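Local coordinates for D-glycerate 2-kinase (Thermotoga maritima, PDB 2B8N), which catalyses the ATP-dependent phosphorylation of D-glycerate to 2-phosphoglycerate, a step in serine degradation, at residues G296-I299 with A300-K304; D289-A292 with R293-G296; G183-A186 with E187-P191; D121-N124 with E125-V129. All blocks are in the same frame, centred on the assembly; numbering follows the deposited sequence.

Interaction 1 of 4, residues G296-I299 with A300-K304; sequences GRFI and ASIMK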
loop_
_atom_site.group_PDB
_atom_site.type_symbol
_atom_site.label_atom_id
_atom_site.label_comp_id
_atom_site.label_asym_id
_atom_site.label_seq_id
_atom_site.Cartn_x
_atom_site.Cartn_y
_atom_site.Cartn_z
ATOM N N GLY A 296 5.820 1.793 19.536
ATOM C CA GLY A 296 5.871 0.525 20.275
ATOM C C GLY A 296 5.682 0.776 21.764
ATOM O O GLY A 296 4.996 0.026 22.441
ATOM N N ARG A 297 6.290 1.850 22.265
ATOM C CA ARG A 297 6.159 2.255 23.664
ATOM C C ARG A 297 4.767 2.764 24.022
ATOM O O ARG A 297 4.273 2.497 25.114
ATOM C CB ARG A 297 7.185 3.333 24.010
ATOM C CG ARG A 297 8.603 2.825 24.023
ATOM C CD ARG A 297 9.530 3.687 24.874
ATOM N NE ARG A 297 9.458 3.328 26.295
ATOM C CZ ARG A 297 9.987 2.225 26.847
ATOM N NH1 ARG A 297 10.621 1.308 26.109
ATOM N NH2 ARG A 297 9.849 2.013 28.148
ATOM N N PHE A 298 4.150 3.507 23.110
ATOM C CA PHE A 298 2.803 4.036 23.336
ATOM C C PHE A 298 1.831 2.868 23.465
ATOM O O PHE A 298 1.048 2.781 24.416
ATOM C CB PHE A 298 2.368 4.969 22.191
ATOM C CG PHE A 298 1.300 5.971 22.584
ATOM C CD1 PHE A 298 0.064 5.558 23.048
ATOM C CD2 PHE A 298 1.527 7.333 22.460
ATOM C CE1 PHE A 298 -0.910 6.490 23.406
ATOM C CE2 PHE A 298 0.527 8.269 22.798
ATOM C CZ PHE A 298 -0.676 7.844 23.271
ATOM N N ILE A 299 1.914 1.944 22.515
ATOM C CA ILE A 299 1.058 0.767 22.506
ATOM C C ILE A 299 1.316 -0.081 23.762
ATOM O O ILE A 299 0.386 -0.500 24.441
ATOM C CB ILE A 299 1.301 -0.014 21.236
ATOM C CG1 ILE A 299 0.813 0.803 20.023
ATOM C CG2 ILE A 299 0.648 -1.410 21.323
ATOM C CD1 ILE A 299 1.363 0.292 18.712
ATOM N N ALA A 300 2.583 -0.310 24.082
ATOM C CA ALA A 300 2.945 -0.935 25.355
ATOM C C ALA A 300 2.260 -0.245 26.553
ATOM O O ALA A 300 1.735 -0.921 27.421
ATOM C CB ALA A 300 4.437 -0.939 25.520
ATOM N N SER A 301 2.240 1.087 26.585
ATOM C CA SER A 301 1.623 1.817 27.705
ATOM C C SER A 301 0.145 1.566 27.788
ATOM O O SER A 301 -0.401 1.514 28.892
ATOM C CB SER A 301 1.834 3.328 27.592
ATOM O OG SER A 301 3.202 3.671 27.548
ATOM N N ILE A 302 -0.504 1.439 26.626
ATOM C CA ILE A 302 -1.941 1.090 26.580
ATOM C C ILE A 302 -2.160 -0.347 27.085
ATOM O O ILE A 302 -3.053 -0.583 27.894
ATOM C CB ILE A 302 -2.567 1.269 25.184
ATOM C CG1 ILE A 302 -2.399 2.709 24.688
ATOM C CG2 ILE A 302 -4.063 0.938 25.196
ATOM C CD1 ILE A 302 -2.801 2.884 23.201
HETATM N N MSE A 303 -1.316 -1.278 26.658
HETATM C CA MSE A 303 -1.408 -2.669 27.134
HETATM C C MSE A 303 -1.270 -2.773 28.673
HETATM O O MSE A 303 -1.957 -3.578 29.314
HETATM C CB MSE A 303 -0.388 -3.563 26.417
HETATM C CG MSE A 303 -0.688 -3.648 24.912
HETATM SE SE MSE A 303 0.645 -4.479 23.777
HETATM C CE MSE A 303 0.668 -6.195 24.519
ATOM N N LYS A 304 -0.398 -1.943 29.255
ATOM C CA LYS A 304 -0.206 -1.919 30.703
ATOM C C LYS A 304 -1.448 -1.358 31.395
ATOM O O LYS A 304 -1.805 -1.788 32.492
ATOM C CB LYS A 304 1.028 -1.103 31.097
ATOM C CG LYS A 304 2.362 -1.567 30.458
ATOM C CD LYS A 304 3.554 -1.098 31.260
ATOM C CE LYS A 304 4.576 -0.364 30.442
ATOM N NZ LYS A 304 5.274 0.677 31.282
#
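Phe298 and Ile302 meet one turn apart on helix 292-309, an alpha-helix packed against the mixed beta sheet. The terminal methyl of Ile302 comes to the edge of the phenyl ring, near the ring plane, and Phe298 CD1 is 3.9 Å from Ile302 CD1. The ring reaches this place because Phe298 CG stands anti to the backbone N (chi1 -156°), beside its own carbonyl carbon. One residue along, the CG2 branch of Ile299 touches the selenium of Met303, which is present as selenomethionine. Ile299 CG2 and Met303 SE are 3.9 Å apart, and the two side chains pass at a slant.

Main-chain bonds of the i to i+4 kind set this spacing. Ile302 N donates to Phe298 O at 3.0 Å. Met303 N donates to Ile299 O at 2.9 Å.

Further out, Ile302 rests on Leu319 and Phe321 of strand 317-323, and Ile299 and Met303 both reach Leu357 of strand 355-361. Arg297 and Ala300 face helix 337-348, so the helix is packed on two sides. With an alanine in place of Ile302, the Phe298 ring edge would probably lose its aliphatic neighbour, and a gap would be likely to open beside Leu319 and Phe321.

At the exposed Ser301, the hydroxyl folds back on the helix. Arg297 O accepts from both Ser301 N and Ser301 OG, each at 2.9 Å, and the two donors arrive from opposite faces of the carbonyl plane.

Interaction 2 of 4, residues D289-A292 with R293-G296; sequences DCEA and REAG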
loop_
_atom_site.group_PDB
_atom_site.type_symbol
_atom_site.label_atom_id
_atom_site.label_comp_id
_atom_site.label_asym_id
_atom_site.label_seq_id
_atom_site.Cartn_x
_atom_site.Cartn_y
_atom_site.Cartn_z
ATOM N N ASP A 289 1.029 6.973 12.145
ATOM C CA ASP A 289 2.114 7.448 11.264
ATOM C C ASP A 289 3.374 8.010 11.942
ATOM O O ASP A 289 4.203 8.610 11.280
ATOM C CB ASP A 289 1.551 8.520 10.347
ATOM C CG ASP A 289 1.194 9.783 11.086
ATOM O OD1 ASP A 289 1.370 9.867 12.325
ATOM O OD2 ASP A 289 0.721 10.709 10.408
ATOM N N CYS A 290 3.524 7.829 13.247
ATOM C CA CYS A 290 4.694 8.346 13.979
ATOM C C CYS A 290 5.919 7.399 13.899
ATOM O O CYS A 290 5.904 6.382 13.199
ATOM C CB CYS A 290 4.313 8.597 15.445
ATOM S SG CYS A 290 3.972 7.080 16.421
ATOM N N GLU A 291 6.978 7.767 14.608
ATOM C CA GLU A 291 8.201 6.956 14.703
ATOM C C GLU A 291 7.856 5.571 15.244
ATOM O O GLU A 291 7.042 5.457 16.186
ATOM C CB GLU A 291 9.224 7.664 15.603
ATOM C CG GLU A 291 10.547 6.947 15.815
ATOM C CD GLU A 291 11.530 7.177 14.705
ATOM O OE1 GLU A 291 11.234 8.011 13.805
ATOM O OE2 GLU A 291 12.612 6.524 14.747
ATOM N N ALA A 292 8.439 4.544 14.616
ATOM C CA ALA A 292 8.097 3.158 14.894
ATOM C C ALA A 292 8.400 2.730 16.331
ATOM O O ALA A 292 7.535 2.157 17.006
ATOM C CB ALA A 292 8.792 2.240 13.917
ATOM N N ARG A 293 9.612 3.002 16.805
ATOM C CA ARG A 293 9.990 2.628 18.177
ATOM C C ARG A 293 9.159 3.364 19.261
ATOM O O ARG A 293 8.870 2.813 20.356
ATOM C CB ARG A 293 11.482 2.861 18.396
ATOM C CG ARG A 293 11.896 4.321 18.483
ATOM C CD ARG A 293 13.374 4.439 18.774
ATOM N NE ARG A 293 14.143 3.788 17.727
ATOM C CZ ARG A 293 15.469 3.735 17.703
ATOM N NH1 ARG A 293 16.177 4.316 18.669
ATOM N NH2 ARG A 293 16.085 3.112 16.695
ATOM N N GLU A 294 8.768 4.601 18.957
ATOM C CA GLU A 294 7.986 5.394 19.901
ATOM C C GLU A 294 6.542 4.900 19.917
ATOM O O GLU A 294 5.926 4.814 20.985
ATOM C CB GLU A 294 8.080 6.888 19.571
ATOM C CG GLU A 294 9.512 7.454 19.531
ATOM C CD GLU A 294 10.291 7.276 20.842
ATOM O OE1 GLU A 294 9.689 7.159 21.917
ATOM O OE2 GLU A 294 11.537 7.274 20.806
ATOM N N ALA A 295 6.021 4.526 18.752
ATOM C CA ALA A 295 4.732 3.841 18.668
ATOM C C ALA A 295 4.694 2.508 19.465
ATOM O O ALA A 295 3.641 2.116 19.982
ATOM C CB ALA A 295 4.385 3.585 17.205
ATOM N N GLY A 296 5.820 1.793 19.536
ATOM C CA GLY A 296 5.871 0.525 20.275
ATOM C C GLY A 296 5.682 0.776 21.764
ATOM O O GLY A 296 4.996 0.026 22.441
HETATM O O HOH W 1 11.990 3.762 14.916
#
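Glu291 is the N-cap residue of helix 292-309, and it meets the first turn of that helix through both its backbone and its side chain. Glu291 O accepts from Ala295 N at 2.9 Å, with an N-H...O angle of 162°. The next bond runs from Gly296 N to Ala292 O at 3.1 Å.

The Glu291 side chain leaves with CG anti to the backbone N (chi1 180°) and then bends at its second torsion. This lays it beside Arg293, pointing the same way, with Glu291 CG 4.0 Å from Arg293 CG. The flat ends are turned 69° against each other. Glu291 OE2 is 4.3 Å from Arg293 NE and lies well out of the guanidinium plane, so no N-H is aimed at it, and any attraction is probably one of charge alone. A water joins the pair: it donates to Glu291 OE2 at 2.8 Å and accepts from Arg293 N at 3.1 Å. Glu291 CG also packs against Glu294 CG, 3.9 Å away. Cys290 SG is 3.6 Å from Ala295 CB, an apolar touch.

Around this turn, Arg293 O is bonded to Ser344 OG, and Glu291 OE2 takes a weak bond from His328 N. The carboxylate thus serves an early helix N-H through the water. Its negative charge near the helix start would probably interact favourably with the helix dipole and the Arg293 charge.

Interaction 3 of 4, residues G183-A186 with E187-P191; sequences GRFA and ERVFP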
loop_
_atom_site.group_PDB
_atom_site.type_symbol
_atom_site.label_atom_id
_atom_site.label_comp_id
_atom_site.label_asym_id
_atom_site.label_seq_id
_atom_site.Cartn_x
_atom_site.Cartn_y
_atom_site.Cartn_z
ATOM N N GLY A 183 -6.203 12.530 -14.201
ATOM C CA GLY A 183 -7.553 12.322 -14.747
ATOM C C GLY A 183 -7.605 12.073 -16.251
ATOM O O GLY A 183 -8.672 11.869 -16.820
ATOM N N ARG A 184 -6.459 12.078 -16.910
ATOM C CA ARG A 184 -6.444 11.974 -18.382
ATOM C C ARG A 184 -6.883 10.608 -18.934
ATOM O O ARG A 184 -7.527 10.517 -19.995
ATOM C CB ARG A 184 -5.075 12.387 -18.918
ATOM C CG ARG A 184 -4.902 13.892 -18.772
ATOM C CD ARG A 184 -3.618 14.432 -19.325
ATOM N NE ARG A 184 -3.751 15.835 -19.739
ATOM C CZ ARG A 184 -2.784 16.741 -19.642
ATOM N NH1 ARG A 184 -1.599 16.429 -19.121
ATOM N NH2 ARG A 184 -2.996 17.985 -20.062
ATOM N N PHE A 185 -6.566 9.563 -18.183
ATOM C CA PHE A 185 -7.020 8.229 -18.503
ATOM C C PHE A 185 -8.537 8.152 -18.565
ATOM O O PHE A 185 -9.070 7.632 -19.520
ATOM C CB PHE A 185 -6.457 7.213 -17.505
ATOM C CG PHE A 185 -6.855 5.816 -17.799
ATOM C CD1 PHE A 185 -6.606 5.255 -19.051
ATOM C CD2 PHE A 185 -7.481 5.048 -16.842
ATOM C CE1 PHE A 185 -6.975 3.942 -19.331
ATOM C CE2 PHE A 185 -7.838 3.741 -17.113
ATOM C CZ PHE A 185 -7.582 3.195 -18.366
ATOM N N ALA A 186 -9.229 8.679 -17.562
ATOM C CA ALA A 186 -10.715 8.717 -17.548
ATOM C C ALA A 186 -11.227 9.573 -18.680
ATOM O O ALA A 186 -12.303 9.307 -19.253
ATOM C CB ALA A 186 -11.248 9.266 -16.214
ATOM N N GLU A 187 -10.455 10.611 -18.981
ATOM C CA GLU A 187 -10.771 11.512 -20.058
ATOM C C GLU A 187 -10.656 10.800 -21.408
ATOM O O GLU A 187 -11.410 11.110 -22.325
ATOM C CB GLU A 187 -9.859 12.734 -19.985
ATOM C CG GLU A 187 -9.945 13.654 -21.173
ATOM C CD GLU A 187 -9.273 14.984 -20.930
ATOM O OE1 GLU A 187 -8.076 15.009 -20.609
ATOM O OE2 GLU A 187 -9.956 16.013 -21.067
ATOM N N ARG A 188 -9.729 9.852 -21.550
ATOM C CA ARG A 188 -9.612 9.091 -22.826
ATOM C C ARG A 188 -10.651 7.982 -22.945
ATOM O O ARG A 188 -11.106 7.642 -24.023
ATOM C CB ARG A 188 -8.250 8.458 -22.942
ATOM C CG ARG A 188 -7.128 9.418 -23.185
ATOM C CD ARG A 188 -6.950 9.702 -24.661
ATOM N NE ARG A 188 -5.530 9.877 -24.937
ATOM C CZ ARG A 188 -4.775 9.104 -25.717
ATOM N NH1 ARG A 188 -5.272 8.070 -26.369
ATOM N NH2 ARG A 188 -3.486 9.385 -25.853
ATOM N N VAL A 189 -11.012 7.410 -21.810
ATOM C CA VAL A 189 -12.047 6.385 -21.760
ATOM C C VAL A 189 -13.409 6.947 -22.185
ATOM O O VAL A 189 -14.212 6.255 -22.827
ATOM C CB VAL A 189 -12.114 5.796 -20.358
ATOM C CG1 VAL A 189 -13.404 4.988 -20.146
ATOM C CG2 VAL A 189 -10.891 4.918 -20.138
ATOM N N PHE A 190 -13.651 8.204 -21.821
ATOM C CA PHE A 190 -14.791 8.922 -22.311
ATOM C C PHE A 190 -14.962 8.699 -23.820
ATOM O O PHE A 190 -13.949 8.701 -24.615
ATOM C CB PHE A 190 -14.668 10.429 -22.026
ATOM C CG PHE A 190 -15.988 11.156 -22.061
ATOM C CD1 PHE A 190 -16.822 11.148 -20.944
ATOM C CD2 PHE A 190 -16.413 11.798 -23.214
ATOM C CE1 PHE A 190 -18.071 11.798 -20.972
ATOM C CE2 PHE A 190 -17.644 12.439 -23.259
ATOM C CZ PHE A 190 -18.481 12.444 -22.141
ATOM N N PRO A 191 -16.239 8.528 -24.234
ATOM C CA PRO A 191 -17.486 8.566 -23.413
ATOM C C PRO A 191 -17.850 7.294 -22.626
ATOM O O PRO A 191 -18.880 7.280 -21.966
ATOM C CB PRO A 191 -18.569 8.871 -24.441
ATOM C CG PRO A 191 -18.064 8.192 -25.681
ATOM C CD PRO A 191 -16.538 8.302 -25.654
#
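Glu187 lies alongside Arg184, one turn earlier on helix 184-189. At its base, Glu187 CB sits 3.2 Å from Arg184 O. CG is anti to the backbone N (chi1 171°), and the chain stays extended beyond it, still skirting the Arg184 carbonyl. At the tip, Glu187 OE1 reaches the aliphatic part of the arginine, 3.8 Å from Arg184 CG. The carboxylate and guanidinium planes are nearly coplanar, 18° apart, and OE1 faces the guanidinium edge. Glu187 OE1 is still 4.5 Å from Arg184 NE, too far for a salt bridge. The arginine tip is held by Ser178 O, which accepts from Arg184 NH1.

On the buried side, Val189 CG2 stands over one face of the Phe185 ring, 4.2 Å from its centroid and 16° off the ring normal. This is a CH-pi contact. Phe131 and Phe141 also meet this ring, and Val120 of helix 107-120 touches both Phe185 and Val189. Arg188 NH1 makes a salt bridge to Asp121.

Gly183, at the N-cap with a positive phi, opens the helix, and Gly183 O accepts from Glu187 N at 3.1 Å. The last bond is Phe190 N to Ala186 O, also 3.1 Å. Phe190 then leaves helical geometry ahead of the cis peptide to Pro191. The arrangement is that of a short, largely buried helix that closes the beta-alpha-beta crossover from strand 128-133 to its parallel neighbour 193-199.

Interaction 4 of 4, residues D121-N124 with E125-V129; sequences DQLN and ENDTV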
loop_
_atom_site.group_PDB
_atom_site.type_symbol
_atom_site.label_atom_id
_atom_site.label_comp_id
_atom_site.label_asym_id
_atom_site.label_seq_id
_atom_site.Cartn_x
_atom_site.Cartn_y
_atom_site.Cartn_z
ATOM N N ASP A 121 -9.573 3.882 -26.437
ATOM C CA ASP A 121 -10.098 4.955 -27.298
ATOM C C ASP A 121 -11.227 4.412 -28.168
ATOM O O ASP A 121 -11.349 3.200 -28.372
ATOM C CB ASP A 121 -9.014 5.583 -28.183
ATOM C CG ASP A 121 -7.961 6.328 -27.398
ATOM O OD1 ASP A 121 -8.253 6.886 -26.305
ATOM O OD2 ASP A 121 -6.825 6.364 -27.919
ATOM N N GLN A 122 -12.052 5.324 -28.673
ATOM C CA GLN A 122 -13.221 4.957 -29.463
ATOM C C GLN A 122 -14.028 3.837 -28.803
ATOM O O GLN A 122 -14.230 2.774 -29.392
ATOM C CB GLN A 122 -12.816 4.534 -30.889
ATOM C CG GLN A 122 -12.190 5.631 -31.755
ATOM C CD GLN A 122 -10.678 5.535 -31.840
ATOM O OE1 GLN A 122 -9.996 5.409 -30.823
ATOM N NE2 GLN A 122 -10.144 5.592 -33.063
ATOM N N LEU A 123 -14.432 4.076 -27.557
ATOM C CA LEU A 123 -15.459 3.284 -26.885
ATOM C C LEU A 123 -16.702 4.151 -26.839
ATOM O O LEU A 123 -16.608 5.364 -26.892
ATOM C CB LEU A 123 -15.061 2.940 -25.459
ATOM C CG LEU A 123 -13.907 1.973 -25.224
ATOM C CD1 LEU A 123 -13.828 1.717 -23.731
ATOM C CD2 LEU A 123 -14.096 0.677 -25.983
ATOM N N ASN A 124 -17.865 3.529 -26.749
ATOM C CA ASN A 124 -19.123 4.268 -26.681
ATOM C C ASN A 124 -19.693 4.300 -25.239
ATOM O O ASN A 124 -19.186 3.627 -24.335
ATOM C CB ASN A 124 -20.130 3.709 -27.702
ATOM C CG ASN A 124 -20.267 2.202 -27.619
ATOM O OD1 ASN A 124 -20.776 1.670 -26.636
ATOM N ND2 ASN A 124 -19.796 1.505 -28.646
ATOM N N GLU A 125 -20.737 5.108 -25.058
ATOM C CA GLU A 125 -21.401 5.341 -23.757
ATOM C C GLU A 125 -21.883 4.062 -23.073
ATOM O O GLU A 125 -22.106 4.051 -21.862
ATOM C CB GLU A 125 -22.648 6.256 -23.916
ATOM C CG GLU A 125 -22.663 7.302 -25.082
ATOM C CD GLU A 125 -22.751 6.693 -26.508
ATOM O OE1 GLU A 125 -23.850 6.249 -26.957
ATOM O OE2 GLU A 125 -21.690 6.680 -27.182
ATOM N N ASN A 126 -22.054 3.006 -23.863
ATOM C CA ASN A 126 -22.594 1.736 -23.398
ATOM C C ASN A 126 -21.496 0.823 -22.830
ATOM O O ASN A 126 -21.799 -0.196 -22.209
ATOM C CB ASN A 126 -23.331 1.058 -24.568
ATOM C CG ASN A 126 -24.653 0.459 -24.169
ATOM O OD1 ASN A 126 -25.258 0.896 -23.193
ATOM N ND2 ASN A 126 -25.128 -0.543 -24.940
ATOM N N ASP A 127 -20.230 1.210 -23.003
ATOM C CA ASP A 127 -19.113 0.385 -22.576
ATOM C C ASP A 127 -18.636 0.771 -21.213
ATOM O O ASP A 127 -18.933 1.866 -20.750
ATOM C CB ASP A 127 -17.993 0.507 -23.585
ATOM C CG ASP A 127 -18.370 -0.094 -24.908
ATOM O OD1 ASP A 127 -18.900 -1.224 -24.901
ATOM O OD2 ASP A 127 -18.143 0.549 -25.947
ATOM N N THR A 128 -17.932 -0.143 -20.554
ATOM C CA THR A 128 -17.394 0.098 -19.220
ATOM C C THR A 128 -15.951 -0.432 -19.127
ATOM O O THR A 128 -15.666 -1.569 -19.533
ATOM C CB THR A 128 -18.302 -0.577 -18.143
ATOM O OG1 THR A 128 -19.596 0.045 -18.138
ATOM C CG2 THR A 128 -17.710 -0.474 -16.740
ATOM N N VAL A 129 -15.039 0.416 -18.629
ATOM C CA VAL A 129 -13.685 -0.011 -18.303
ATOM C C VAL A 129 -13.650 -0.395 -16.819
ATOM O O VAL A 129 -14.060 0.394 -15.934
ATOM C CB VAL A 129 -12.619 1.047 -18.650
ATOM C CG1 VAL A 129 -11.288 0.608 -18.148
ATOM C CG2 VAL A 129 -12.551 1.241 -20.169
#
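Asn124 and Asp127 face each other across a type I beta turn. The two side chains pass at an angle, with the amide and carboxylate planes 37° apart. Asp127 CG is anti to its carbonyl carbon (chi1 -67°), which turns the carboxylate back to the start of the turn. There Asp127 OD2 accepts from Asn124 N at 3.1 Å, on its anti side and somewhat out of the carboxylate plane. In return, Asp127 N donates to Asn124 O at 3.0 Å and closes the turn. A weak bond from Asn126 N to Asn124 OD1, 3.3 Å long, has the pattern of an Asx turn.

Next to this polar pair, Leu123 and Val129 meet at about a right angle, with Leu123 CD1 3.8 Å from Val129 CG2. The other carboxylate oxygen, Asp127 OD1, makes a salt bridge to Arg51. An alanine in place of Asp127 would probably leave Asn124 N and the Arg51 charge without their mates and set the turn freer to move. The arrangement is a loop with a type I beta turn and an Asx turn, connecting helix 107-120 to strand 128-133 of the parallel sheet.

Interactions 1 and 2 share Gly296 and belong to one helix, 292-309, beside the mixed sheet. Interactions 3 and 4 lie across the chain's centre, where they attach to the parallel sheet; the centres of 1 and 3 are about 48 Å apart. At the helix start, interaction 2 adds a carboxylate and a bridging water to the backbone bonds, whereas interaction 1, farther along, joins mostly apolar side chains. Interaction 3 is the most buried and rests on an aromatic cluster. Interaction 4 is a partly exposed polar turn. These last two touch directly, through a salt bridge and through apolar packing of Val189 CG1 on Val129 CG2.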